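Local structure of putative fructosamine-3-kinase (Thermobifida fusca YX, 3F7W) at residues M112-E118 and P188-H192; A162-D167 and R275-V279. The protein is a putative fructosamine-3-kinase that probably transfers phosphate to sugar-derived amine adducts. All coordinates share one frame; numbering follows the deposited sequence.

Interaction 1 of 2, residues M112-E118 and P188-H192; sequences MHLAGAE and PARIH. With EDO (1,2-ethanediol), chain I.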
# COMPACT_ATOMS: atom_id res chain seq x y z
N MSE A 112 -10.85 -8.05 -4.08
CA MSE A 112 -9.39 -8.02 -4.02
C MSE A 112 -8.94 -8.68 -2.72
O MSE A 112 -8.15 -9.63 -2.76
CB MSE A 112 -8.83 -6.59 -4.08
CG MSE A 112 -7.31 -6.51 -3.99
SE MSE A 112 -6.71 -4.68 -4.08
CE MSE A 112 -6.91 -4.36 -2.16
N HIS A 113 -9.45 -8.21 -1.59
CA HIS A 113 -9.09 -8.78 -0.29
C HIS A 113 -9.42 -10.27 -0.17
O HIS A 113 -8.61 -11.07 0.33
CB HIS A 113 -9.81 -8.04 0.83
CG HIS A 113 -9.28 -6.67 1.09
ND1 HIS A 113 -9.98 -5.74 1.83
CD2 HIS A 113 -8.12 -6.07 0.74
CE1 HIS A 113 -9.26 -4.64 1.95
NE2 HIS A 113 -8.14 -4.80 1.26
N LEU A 114 -10.61 -10.65 -0.62
CA LEU A 114 -11.11 -12.02 -0.44
C LEU A 114 -10.52 -13.05 -1.41
O LEU A 114 -10.79 -14.25 -1.27
CB LEU A 114 -12.65 -12.02 -0.46
CG LEU A 114 -13.29 -11.82 0.93
CD1 LEU A 114 -12.72 -10.64 1.73
CD2 LEU A 114 -14.78 -11.65 0.78
N ALA A 115 -9.72 -12.61 -2.37
CA ALA A 115 -8.85 -13.54 -3.11
C ALA A 115 -8.02 -14.35 -2.10
O ALA A 115 -7.71 -15.49 -2.34
CB ALA A 115 -7.97 -12.76 -4.08
N GLY A 116 -7.69 -13.74 -0.96
CA GLY A 116 -7.10 -14.45 0.15
C GLY A 116 -5.64 -14.80 -0.02
O GLY A 116 -5.08 -14.72 -1.10
N ALA A 117 -5.00 -15.18 1.07
CA ALA A 117 -3.58 -15.49 1.05
C ALA A 117 -3.31 -16.70 1.92
O ALA A 117 -4.06 -17.00 2.84
CB ALA A 117 -2.80 -14.29 1.54
N GLU A 118 -2.23 -17.39 1.61
CA GLU A 118 -1.86 -18.61 2.29
C GLU A 118 -1.39 -18.28 3.71
O GLU A 118 -1.65 -19.02 4.65
CB GLU A 118 -0.75 -19.33 1.52
CG GLU A 118 -0.95 -19.29 -0.02
CD GLU A 118 -0.89 -20.66 -0.68
OE1 GLU A 118 -1.48 -21.62 -0.12
OE2 GLU A 118 -0.27 -20.78 -1.76
N PRO A 188 -5.91 -14.42 6.35
CA PRO A 188 -5.19 -13.30 5.73
C PRO A 188 -5.85 -12.89 4.42
O PRO A 188 -6.31 -13.74 3.65
CB PRO A 188 -3.78 -13.85 5.50
CG PRO A 188 -3.80 -15.25 5.82
CD PRO A 188 -5.06 -15.62 6.49
N ALA A 189 -5.89 -11.57 4.20
CA ALA A 189 -6.40 -10.96 2.98
C ALA A 189 -5.24 -10.57 2.05
O ALA A 189 -4.11 -10.38 2.51
CB ALA A 189 -7.22 -9.73 3.34
N ARG A 190 -5.52 -10.46 0.76
CA ARG A 190 -4.59 -9.84 -0.18
C ARG A 190 -4.76 -8.34 -0.08
O ARG A 190 -5.68 -7.77 -0.67
CB ARG A 190 -4.82 -10.29 -1.63
CG ARG A 190 -4.62 -11.74 -1.84
CD ARG A 190 -4.33 -12.08 -3.29
NE ARG A 190 -4.38 -13.51 -3.37
CZ ARG A 190 -3.90 -14.24 -4.35
NH1 ARG A 190 -3.35 -13.67 -5.42
NH2 ARG A 190 -4.02 -15.55 -4.27
N ILE A 191 -3.88 -7.70 0.67
CA ILE A 191 -4.00 -6.26 0.90
C ILE A 191 -3.02 -5.44 0.09
O ILE A 191 -1.89 -5.89 -0.21
CB ILE A 191 -3.94 -5.87 2.43
CG1 ILE A 191 -2.54 -5.99 3.04
CG2 ILE A 191 -5.02 -6.68 3.20
CD1 ILE A 191 -2.39 -5.25 4.44
N HIS A 192 -3.46 -4.23 -0.23
CA HIS A 192 -2.65 -3.25 -0.94
C HIS A 192 -1.40 -2.82 -0.10
O HIS A 192 -0.28 -2.74 -0.62
CB HIS A 192 -3.53 -2.05 -1.31
CG HIS A 192 -2.81 -0.95 -2.00
ND1 HIS A 192 -2.07 -0.01 -1.31
CD2 HIS A 192 -2.73 -0.61 -3.30
CE1 HIS A 192 -1.55 0.85 -2.17
NE2 HIS A 192 -1.93 0.51 -3.39
C1 EDO I . -10.39 -13.41 3.43
O1 EDO I . -9.10 -13.37 2.82
C2 EDO I . -10.56 -12.20 4.35
O2 EDO I . -10.10 -12.47 5.68
O HOH W 1 -6.94 -16.27 3.19
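His113 O accepts the backbone N-H of Arg190, with Arg190 N at 3.2 Å. Gly116 N is a second donor to this oxygen, so one acceptor serves both the strand and the end of helix 99-114. Gly116, with positive phi, is the first residue after the helix to leave helical backbone angles, and its carbonyl faces Arg190. The Arg190 chain, extended from CG to NE, brings NE to 2.7 Å from Gly116 O with an N-H...O angle of 161°, and the oxygen meets the edge of the guanidinium, 10° out of its plane. Arg190 CD lies 3.8 Å from Ala115 CB. Arg190 NH1 donates to Trp67 O of helix 57-68, and the guanidinium makes a cation-pi contact with that tryptophan. Beyond the turn, Ala117 N is shared between Pro188 O, at 3.2 Å, and water 1, which donates on to Pro188 O. That oxygen also receives the O1 hydroxyl of 1,2-ethanediol, probably a crystallisation additive. Strand 189-191 leads into the His-Gly-Asp sequence begun by His192, consistent with the catalytic loop of the protein-kinase-like fold, as in the aminoglycoside phosphotransferases; the contact thus joins that lead-in to a helix end. His113 is held on both ring nitrogens, ND1 by Tyr241 and NE2 by Asp222, which also accepts His192 N. With an alanine in place of Arg190, Gly116 O and Trp67 O would probably lose their side-chain donors and Ala115 CB some cover. Arg190 O is buried without a hydrogen-bond partner; His113 CD2 approaches it at 3.3 Å in the imidazole plane.

Interaction 2 of 2, residues A162-D167 and R275-V279; sequences ALTPGD and RTTLV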
# COMPACT_ATOMS: atom_id res chain seq x y z
N ALA A 162 13.08 10.51 16.94
CA ALA A 162 11.76 11.04 16.60
C ALA A 162 10.73 10.66 17.65
O ALA A 162 9.70 11.33 17.78
CB ALA A 162 11.32 10.55 15.23
N LEU A 163 11.00 9.60 18.40
CA LEU A 163 10.11 9.13 19.45
C LEU A 163 10.90 9.03 20.75
O LEU A 163 12.07 8.66 20.75
CB LEU A 163 9.50 7.77 19.10
CG LEU A 163 8.56 7.68 17.90
CD1 LEU A 163 8.07 6.25 17.71
CD2 LEU A 163 7.38 8.66 18.04
N THR A 164 10.24 9.37 21.86
CA THR A 164 10.86 9.35 23.20
C THR A 164 10.74 7.97 23.82
O THR A 164 9.92 7.15 23.38
CB THR A 164 10.16 10.33 24.16
OG1 THR A 164 8.80 9.92 24.33
CG2 THR A 164 10.20 11.76 23.63
N PRO A 165 11.51 7.69 24.88
CA PRO A 165 11.32 6.41 25.58
C PRO A 165 9.88 6.17 26.10
O PRO A 165 9.40 5.04 26.10
CB PRO A 165 12.33 6.48 26.72
CG PRO A 165 13.37 7.47 26.25
CD PRO A 165 12.61 8.48 25.47
N GLY A 166 9.20 7.25 26.49
CA GLY A 166 7.79 7.20 26.90
C GLY A 166 6.85 6.86 25.75
O GLY A 166 5.91 6.09 25.93
N ASP A 167 7.11 7.43 24.58
CA ASP A 167 6.40 7.06 23.35
C ASP A 167 6.55 5.57 23.05
O ASP A 167 5.58 4.88 22.80
CB ASP A 167 6.95 7.81 22.14
CG ASP A 167 6.73 9.31 22.20
OD1 ASP A 167 5.86 9.80 22.97
OD2 ASP A 167 7.47 10.00 21.47
N ARG A 275 4.31 12.54 14.92
CA ARG A 275 4.46 12.01 16.28
C ARG A 275 3.20 12.13 17.12
O ARG A 275 2.76 11.15 17.73
CB ARG A 275 5.62 12.69 17.00
CG ARG A 275 5.78 12.21 18.45
CD ARG A 275 6.81 12.98 19.24
NE ARG A 275 6.75 12.59 20.64
CZ ARG A 275 5.92 13.12 21.54
NH1 ARG A 275 5.09 14.10 21.22
NH2 ARG A 275 5.92 12.66 22.78
N THR A 276 2.62 13.33 17.22
CA THR A 276 1.47 13.47 18.10
C THR A 276 0.30 12.57 17.63
O THR A 276 -0.40 11.98 18.45
CB THR A 276 1.03 14.94 18.31
OG1 THR A 276 0.63 15.49 17.06
CG2 THR A 276 2.17 15.76 18.88
N THR A 277 0.12 12.43 16.32
CA THR A 277 -0.95 11.54 15.82
C THR A 277 -0.66 10.09 16.23
O THR A 277 -1.56 9.35 16.66
CB THR A 277 -1.09 11.61 14.30
OG1 THR A 277 -1.30 12.97 13.90
CG2 THR A 277 -2.27 10.74 13.82
N LEU A 278 0.59 9.68 16.09
CA LEU A 278 0.99 8.35 16.55
C LEU A 278 0.63 8.16 18.03
O LEU A 278 0.01 7.16 18.40
CB LEU A 278 2.49 8.13 16.32
CG LEU A 278 3.03 6.81 16.89
CD1 LEU A 278 2.36 5.60 16.25
CD2 LEU A 278 4.53 6.77 16.76
N VAL A 279 1.02 9.12 18.87
CA VAL A 279 0.77 9.01 20.30
C VAL A 279 -0.73 8.94 20.58
O VAL A 279 -1.18 8.08 21.33
CB VAL A 279 1.41 10.17 21.11
CG1 VAL A 279 0.95 10.13 22.59
CG2 VAL A 279 2.93 10.10 20.98
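Asp167 and Arg275 meet with their carboxylate and guanidinium planes 46° apart, the carboxylate oxygen OD2 arriving at the guanidinium edge while Val279 CG2 sits over the centre of one face. Ala162 O and Thr164 OG1 also lie at that edge, near the plane. The salt bridge is uneven: Arg275 NE reaches Asp167 OD2 at 2.8 Å on the syn side, whereas the 2.9 Å bond from Arg275 NH2 to Asp167 OD1 is weak, its N-H...O angle only 120°. With CG anti to the backbone N (chi1 178°) and the chain extended as far as NE, Arg275 carries its charge from its own helix across to the start of helix 165-176. There Thr164 is the N-cap, and with Asp167 it forms a capping box: Asp167 N donates to Thr164 OG1 at 3.0 Å, and Thr164 N returns a 2.9 Å bond to Asp167 OD2 from above the carboxylate plane. OD2 therefore accepts from both Thr164 N and Arg275 NE, which helps set the rotation of the carboxylate; the arginine and the helix start would both be expected to favour its negative charge. Next to the polar group, Leu163 CD2 touches Leu278 CD2 at 3.7 Å, the two side chains crossing at about a right angle, and also packs on Arg275 CG. Leu264 of helix 251-270 touches both leucines, and helix 141-159 adds Leu154 and Ala157 against Leu163.

Both contacts lie in the largely helical part of the chain, outside the five-stranded antiparallel sheet, whose strands come earlier in the chain. Their segments alternate along the sequence: 112-118, 162-167, 188-192, then 275-279. Their centres are 31 Å apart and their nearest atoms about 17 Å, so they do not touch. Interaction 1 is nearer the middle of the molecule, 13 Å from the chain centre, and joins the end of helix 99-114 to strand 189-191; interaction 2, at 23 Å, joins the starts of helices 165-176 and 275-286. One thus borders the probable catalytic loop, while the other ties the last helix of the chain into the peripheral helical packing.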